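Local coordinates for protein UDP-L-Rhamnose Synthase (Acanthamoeba polyphaga mimivirus, PDB 7JID) that probably makes UDP-L-rhamnose as an NADP-dependent oxidoreductase with a Rossmann-type fold, and binds NADP and UDP-rhamnose, at residues A[144-147]-A[148-152]; A[282-285]-A[286-290]. One frame throughout, in Å; residues are numbered along the deposited sequence. Where two conformers were deposited one is given.

Contact 1. Residues A[144-147]-A[148-152]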
ATOM      1  N   GLY A 144       6.337  -6.135  -1.708  1.00  7.63           N
ATOM      2  CA  GLY A 144       7.256  -5.474  -2.640  1.00  7.96           C
ATOM      3  C   GLY A 144       7.187  -3.988  -2.432  1.00  8.35           C
ATOM      4  O   GLY A 144       8.259  -3.294  -2.313  1.00  9.73           O
ATOM      5  N   PHE A 145       5.981  -3.427  -2.380  1.00  7.89           N
ATOM      6  CA  PHE A 145       5.855  -1.978  -2.140  1.00  8.01           C
ATOM      7  C   PHE A 145       6.344  -1.623  -0.749  1.00  7.31           C
ATOM      8  O   PHE A 145       6.955  -0.592  -0.591  1.00  8.86           O
ATOM      9  CB  PHE A 145       4.430  -1.501  -2.407  1.00  8.02           C
ATOM     10  CG  PHE A 145       4.122  -1.501  -3.887  1.00  7.91           C
ATOM     11  CD1 PHE A 145       4.762  -0.599  -4.723  1.00  8.83           C
ATOM     12  CD2 PHE A 145       3.315  -2.470  -4.459  1.00  9.23           C
ATOM     13  CE1 PHE A 145       4.535  -0.610  -6.087  1.00  9.21           C
ATOM     14  CE2 PHE A 145       3.054  -2.455  -5.818  1.00  8.64           C
ATOM     15  CZ  PHE A 145       3.687  -1.537  -6.626  1.00  9.11           C
ATOM     16  N   THR A 146       6.054  -2.424   0.282  1.00  7.84           N
ATOM     17  CA  THR A 146       6.609  -2.105   1.621  1.00  7.95           C
ATOM     18  C   THR A 146       8.138  -2.044   1.550  1.00  7.54           C
ATOM     19  O   THR A 146       8.769  -1.120   2.134  1.00  7.58           O
ATOM     20  CB  THR A 146       6.149  -3.094   2.680  1.00  8.62           C
ATOM     21  OG1 THR A 146       4.727  -3.093   2.523  1.00  9.31           O
ATOM     22  CG2 THR A 146       6.591  -2.673   4.055  1.00  9.10           C
ATOM     23  N   ASP A 147       8.734  -2.936   0.804  1.00  8.51           N
ATOM     24  CA  ASP A 147      10.199  -3.005   0.727  1.00  9.11           C
ATOM     25  C   ASP A 147      10.712  -1.725   0.059  1.00  9.75           C
ATOM     26  O   ASP A 147      11.675  -1.159   0.551  1.00 10.58           O
ATOM     27  CB  ASP A 147      10.644  -4.221  -0.068  1.00  9.15           C
ATOM     28  CG  ASP A 147      12.153  -4.325  -0.128  1.00  8.71           C
ATOM     29  OD1 ASP A 147      12.707  -4.996   0.752  1.00 10.12           O
ATOM     30  OD2 ASP A 147      12.732  -3.855  -1.135  1.00  9.79           O
ATOM     31  N   ARG A 148      10.082  -1.301  -1.022  1.00  9.30           N
ATOM     32  CA  ARG A 148      10.495  -0.061  -1.700  1.00  9.73           C
ATOM     33  C   ARG A 148      10.323   1.101  -0.718  1.00  9.98           C
ATOM     34  O   ARG A 148      11.213   1.966  -0.645  1.00 10.14           O
ATOM     35  CB  ARG A 148       9.647   0.118  -2.949  1.00  9.67           C
ATOM     36  CG  ARG A 148       9.885  -0.982  -3.967  1.00 10.25           C
ATOM     37  CD  ARG A 148       9.084  -0.780  -5.218  1.00 10.26           C
ATOM     38  NE  ARG A 148       9.659   0.303  -6.006  1.00 11.02           N
ATOM     39  CZ  ARG A 148       9.165   0.665  -7.175  1.00 11.94           C
ATOM     40  NH1 ARG A 148       8.107   0.053  -7.668  1.00 13.87           N
ATOM     41  NH2 ARG A 148       9.730   1.653  -7.854  1.00 12.67           N
ATOM     42  N   LEU A 149       9.187   1.168  -0.022  1.00 10.58           N
ATOM     43  CA  LEU A 149       8.902   2.321   0.862  1.00 11.06           C
ATOM     44  C   LEU A 149       9.944   2.378   1.969  1.00 11.19           C
ATOM     45  O   LEU A 149      10.358   3.498   2.388  1.00 10.79           O
ATOM     46  CB  LEU A 149       7.477   2.232   1.421  1.00 11.55           C
ATOM     47  CG  LEU A 149       6.400   2.536   0.387  1.00 10.98           C
ATOM     48  CD1 LEU A 149       5.043   2.029   0.849  1.00 10.02           C
ATOM     49  CD2 LEU A 149       6.356   4.029   0.117  1.00 11.71           C
ATOM     50  N   MET A 150      10.469   1.231   2.379  1.00 10.10           N
ATOM     51  CA  MET A 150      11.480   1.210   3.476  1.00 10.35           C
ATOM     52  C   MET A 150      12.791   1.858   3.025  1.00  9.78           C
ATOM     53  O   MET A 150      13.533   2.345   3.903  1.00 11.34           O
ATOM     54  CB  MET A 150      11.734  -0.194   4.013  1.00 10.89           C
ATOM     55  CG  MET A 150      10.573  -0.742   4.793  1.00 11.61           C
ATOM     56  SD  MET A 150      10.211   0.221   6.311  1.00 11.59           S
ATOM     57  CE  MET A 150       8.738  -0.645   6.870  1.00 10.55           C
ATOM     58  N   HIS A 151      13.042   1.931   1.724  1.00 10.32           N
ATOM     59  CA  HIS A 151      14.280   2.542   1.183  1.00 11.76           C
ATOM     60  C   HIS A 151      14.231   4.054   1.433  1.00 13.93           C
ATOM     61  O   HIS A 151      15.302   4.676   1.418  1.00 15.38           O
ATOM     62  CB  HIS A 151      14.456   2.177  -0.288  1.00 12.83           C
ATOM     63  CG  HIS A 151      14.977   0.790  -0.502  1.00 15.02           C
ATOM     64  ND1 HIS A 151      14.184  -0.367  -0.339  1.00 14.70           N
ATOM     65  CD2 HIS A 151      16.192   0.350  -0.926  1.00 17.04           C
ATOM     66  CE1 HIS A 151      14.922  -1.436  -0.605  1.00 15.94           C
ATOM     67  NE2 HIS A 151      16.126  -1.006  -1.058  1.00 15.95           N
ATOM     68  N   PHE A 152      13.052   4.648   1.632  1.00 12.15           N
ATOM     69  CA  PHE A 152      12.928   6.075   2.033  1.00 12.41           C
ATOM     70  C   PHE A 152      13.352   6.298   3.490  1.00 13.42           C
ATOM     71  O   PHE A 152      13.449   7.488   3.898  1.00 14.39           O
ATOM     72  CB  PHE A 152      11.500   6.581   1.825  1.00 12.94           C
ATOM     73  CG  PHE A 152      11.163   6.742   0.379  1.00 12.68           C
ATOM     74  CD1 PHE A 152      11.664   7.801  -0.344  1.00 13.89           C
ATOM     75  CD2 PHE A 152      10.312   5.861  -0.252  1.00 14.42           C
ATOM     76  CE1 PHE A 152      11.349   7.946  -1.686  1.00 12.88           C
ATOM     77  CE2 PHE A 152       9.982   6.017  -1.591  1.00 13.38           C
ATOM     78  CZ  PHE A 152      10.539   7.042  -2.319  1.00 13.29           C
TER

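Contact 2. Residues A[282-285]-A[286-290]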
ATOM      1  N   ARG A 282      22.213 -29.080   6.602  1.00 13.93           N
ATOM      2  CA  ARG A 282      22.793 -30.345   7.121  0.50 15.44           C
ATOM      3  C   ARG A 282      22.808 -30.282   8.649  1.00 15.57           C
ATOM      4  O   ARG A 282      22.379 -31.270   9.300  1.00 16.99           O
ATOM      5  CB  ARG A 282      24.220 -30.558   6.619  0.50 17.40           C
ATOM      6  CG  ARG A 282      24.864 -31.826   7.165  0.50 18.76           C
ATOM      7  CD  ARG A 282      26.146 -32.165   6.439  0.50 19.99           C
ATOM      8  NE  ARG A 282      25.999 -32.059   4.991  0.50 20.78           N
ATOM      9  CZ  ARG A 282      26.497 -31.098   4.225  0.50 20.45           C
ATOM     10  NH1 ARG A 282      26.290 -31.137   2.926  0.50 19.44           N
ATOM     11  NH2 ARG A 282      27.215 -30.123   4.747  0.50 22.11           N
ATOM     12  N   GLU A 283      23.267 -29.160   9.184  1.00 13.94           N
ATOM     13  CA  GLU A 283      23.352 -28.951  10.655  1.00 15.99           C
ATOM     14  C   GLU A 283      21.942 -29.065  11.222  1.00 16.99           C
ATOM     15  O   GLU A 283      21.739 -29.882  12.166  1.00 18.47           O
ATOM     16  CB  GLU A 283      24.099 -27.663  11.010  1.00 17.21           C
ATOM     17  CG  GLU A 283      24.072 -27.363  12.510  1.00 22.36           C
ATOM     18  CD  GLU A 283      24.900 -26.179  12.997  1.00 24.82           C
ATOM     19  OE1 GLU A 283      25.789 -25.716  12.257  1.00 33.43           O
ATOM     20  OE2 GLU A 283      24.644 -25.708  14.130  1.00 30.24           O
ATOM     21  N   VAL A 284      20.973 -28.312  10.686  1.00 13.70           N
ATOM     22  CA  VAL A 284      19.566 -28.295  11.182  1.00 15.17           C
ATOM     23  C   VAL A 284      18.995 -29.702  11.181  1.00 14.11           C
ATOM     24  O   VAL A 284      18.401 -30.107  12.211  1.00 15.79           O
ATOM     25  CB  VAL A 284      18.703 -27.320  10.346  1.00 15.38           C
ATOM     26  CG1 VAL A 284      17.194 -27.494  10.514  1.00 14.30           C
ATOM     27  CG2 VAL A 284      19.098 -25.896  10.672  1.00 15.71           C
ATOM     28  N   VAL A 285      19.051 -30.399  10.052  1.00 14.63           N
ATOM     29  CA  VAL A 285      18.449 -31.755   9.922  1.00 15.40           C
ATOM     30  C   VAL A 285      19.118 -32.705  10.931  1.00 19.09           C
ATOM     31  O   VAL A 285      18.377 -33.522  11.521  1.00 17.56           O
ATOM     32  CB  VAL A 285      18.554 -32.277   8.483  1.00 15.96           C
ATOM     33  CG1 VAL A 285      18.153 -33.747   8.385  1.00 17.60           C
ATOM     34  CG2 VAL A 285      17.688 -31.422   7.570  1.00 15.82           C
ATOM     35  N   SER A 286      20.427 -32.601  11.134  1.00 19.33           N
ATOM     36  CA  SER A 286      21.169 -33.512  12.059  1.00 22.32           C
ATOM     37  C   SER A 286      20.597 -33.395  13.480  1.00 25.16           C
ATOM     38  O   SER A 286      20.568 -34.434  14.195  1.00 26.63           O
ATOM     39  CB  SER A 286      22.655 -33.262  12.012  1.00 23.22           C
ATOM     40  OG  SER A 286      23.032 -32.092  12.728  1.00 26.78           O
ATOM     41  N   LYS A 287      20.066 -32.218  13.840  1.00 21.73           N
ATOM     42  CA  LYS A 287      19.622 -31.873  15.215  1.00 23.74           C
ATOM     43  C   LYS A 287      18.107 -32.045  15.382  1.00 23.72           C
ATOM     44  O   LYS A 287      17.636 -31.951  16.530  1.00 25.81           O
ATOM     45  CB  LYS A 287      20.022 -30.437  15.536  1.00 23.69           C
ATOM     46  CG  LYS A 287      21.522 -30.220  15.599  1.00 24.25           C
ATOM     47  CD  LYS A 287      21.931 -28.779  15.715  1.00 24.43           C
ATOM     48  CE  LYS A 287      23.422 -28.625  15.906  1.00 27.13           C
ATOM     49  NZ  LYS A 287      23.747 -27.270  16.407  1.00 30.49           N
ATOM     50  N   MET A 288      17.375 -32.270  14.297  1.00 21.18           N
ATOM     51  CA  MET A 288      15.894 -32.212  14.236  1.00 22.59           C
ATOM     52  C   MET A 288      15.295 -33.433  14.918  1.00 21.66           C
ATOM     53  O   MET A 288      15.795 -34.529  14.652  1.00 21.10           O
ATOM     54  CB  MET A 288      15.390 -32.281  12.793  1.00 24.05           C
ATOM     55  CG  MET A 288      15.174 -30.980  12.219  1.00 28.08           C
ATOM     56  SD  MET A 288      14.272 -31.165  10.692  1.00 25.33           S
ATOM     57  CE  MET A 288      13.981 -29.405  10.543  1.00 31.11           C
ATOM     58  N   LYS A 289      14.213 -33.209  15.666  1.00 23.20           N
ATOM     59  CA  LYS A 289      13.227 -34.231  16.096  1.00 25.01           C
ATOM     60  C   LYS A 289      12.064 -34.304  15.114  1.00 26.23           C
ATOM     61  O   LYS A 289      11.766 -33.276  14.474  1.00 23.71           O
ATOM     62  CB  LYS A 289      12.668 -33.859  17.466  1.00 28.11           C
ATOM     63  CG  LYS A 289      13.583 -34.211  18.621  1.00 31.11           C
ATOM     64  CD  LYS A 289      12.957 -33.848  19.928  1.00 31.94           C
ATOM     65  CE  LYS A 289      12.833 -32.355  20.093  1.00 31.79           C
ATOM     66  NZ  LYS A 289      12.623 -32.004  21.515  1.00 35.22           N
ATOM     67  N   PHE A 290      11.423 -35.476  15.030  1.00 27.25           N
ATOM     68  CA  PHE A 290      10.218 -35.717  14.199  1.00 29.02           C
ATOM     69  C   PHE A 290       9.090 -36.231  15.111  1.00 32.56           C
ATOM     70  O   PHE A 290       9.174 -37.265  15.773  1.00 38.12           O
ATOM     71  CB  PHE A 290      10.574 -36.646  13.039  1.00 27.98           C
ATOM     72  CG  PHE A 290      11.703 -36.112  12.194  1.00 25.84           C
ATOM     73  CD1 PHE A 290      11.457 -35.329  11.074  1.00 26.83           C
ATOM     74  CD2 PHE A 290      13.017 -36.379  12.539  1.00 25.83           C
ATOM     75  CE1 PHE A 290      12.505 -34.838  10.316  1.00 25.68           C
ATOM     76  CE2 PHE A 290      14.064 -35.874  11.789  1.00 25.13           C
ATOM     77  CZ  PHE A 290      13.807 -35.116  10.670  1.00 25.95           C
TER

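Contact 1. Residues A[144-147]-A[148-152]
His-151 turns back on the C-terminal part of helix 138-150, its ND1 donating to Asp-147 O at 2.8 Å. That oxygen also takes a weak bond from Met-150 N, while His-151 N bonds to Arg-148 O. The carbonyl oxygen lies in the imidazole plane, at the ring edge, yet the donor sits 36° above the carbonyl plane. With CG beside its own backbone N (chi1 -78°), the ring reaches back along the helix, bringing His-151 CE1 to 3.3 Å from Asp-147 OD2; carboxylate and ring planes are 62° apart. The next residue, Arg-148, runs alongside Phe-145, three residues back, with Arg-148 NH1 4.0 Å from Phe-145 CE1. Thr-146 CG2 and Met-150 CE meet loosely, 4.1 Å apart. Beneath these side chains the main chain is alpha-helical, the N-H groups of Arg-148, Leu-149 and Met-150 donating to the carbonyls of Gly-144, Phe-145 and Thr-146. Further partners hold the polar ends: Glu-128 O for His-151 NE2, Arg-161 (a salt bridge) and Asn-159 for the Asp-147 carboxylate, Asn-86 O for Thr-146 OG1, and Glu-40 of the second subunit for Arg-148 NH2. The helix packs Thr-146 and Met-150 against strand 103-109, Met-150 and His-151 against strand 157-162, and Phe-145 and Leu-149 against helix 79-99, with the second subunit's Tyr-88 touching the latter pair.

Contact 2. Residues A[282-285]-A[286-290]
Charge pairing links Glu-283 to Lys-287, one helical turn on. Lys-287 NZ forms a salt bridge with Glu-283 OE2 at 2.9 Å, the two chains extended beyond CG and crossing; the amine lies on the anti side of that oxygen and 27° out of the carboxylate plane. The lysine's methylene chain adds an aliphatic contact, Lys-287 CE lying 3.7 Å from Glu-283 CG. Among the hydrogen bonds, the shortest belongs to Ser-286, whose OG donates to Glu-283 O at 2.6 Å; a chi1 of 77° sets the hydroxyl between its own N and carbonyl carbon, facing back down the helix. The main chain shows helix 277-287 running out at the C-terminal end of the modelled chain. Ser-286 N bonds to Arg-282 O in the i to i-4 pattern. Lys-287 N bonds to Val-284 O and keeps a weak bond to Glu-283 O; Met-288 N bonds to Val-285 O, three residues back, at 3.2 Å with the donor 70° above the carbonyl plane. Val-285 O also accepts from His-235 NE2. Apolar contact comes from Val-284 CG1 and Met-288 CE at 3.7 Å; both residues touch Ile-176 of helix 175-181, while Val-285 packs on Ile-231 and Ile-234 of helix 224-234.

How the contacts relate
From the N terminus, the chain first builds most of its parallel Rossmann sheet, then enters helix 138-150, where contact 1 lies between strands 103-109 and 157-162. Beyond it come strand 157-162, helices 175-181 and 195-207 and strand 212-215; helices 224-234, 246-252 and 265-270 follow before helix 277-287 carries contact 2 at the end of the model. Each contact joins residues of one continuous stretch, so neither closes a long loop; they follow in series, without nesting or crossing. The centres of contacts 1 and 2 are about 35 Å apart, on opposite sides of the chain's centre. Contact 1 belongs to the sheet-covering layer and faces the second subunit, whereas contact 2 ties the chain's end to helices 175-181 and 224-234.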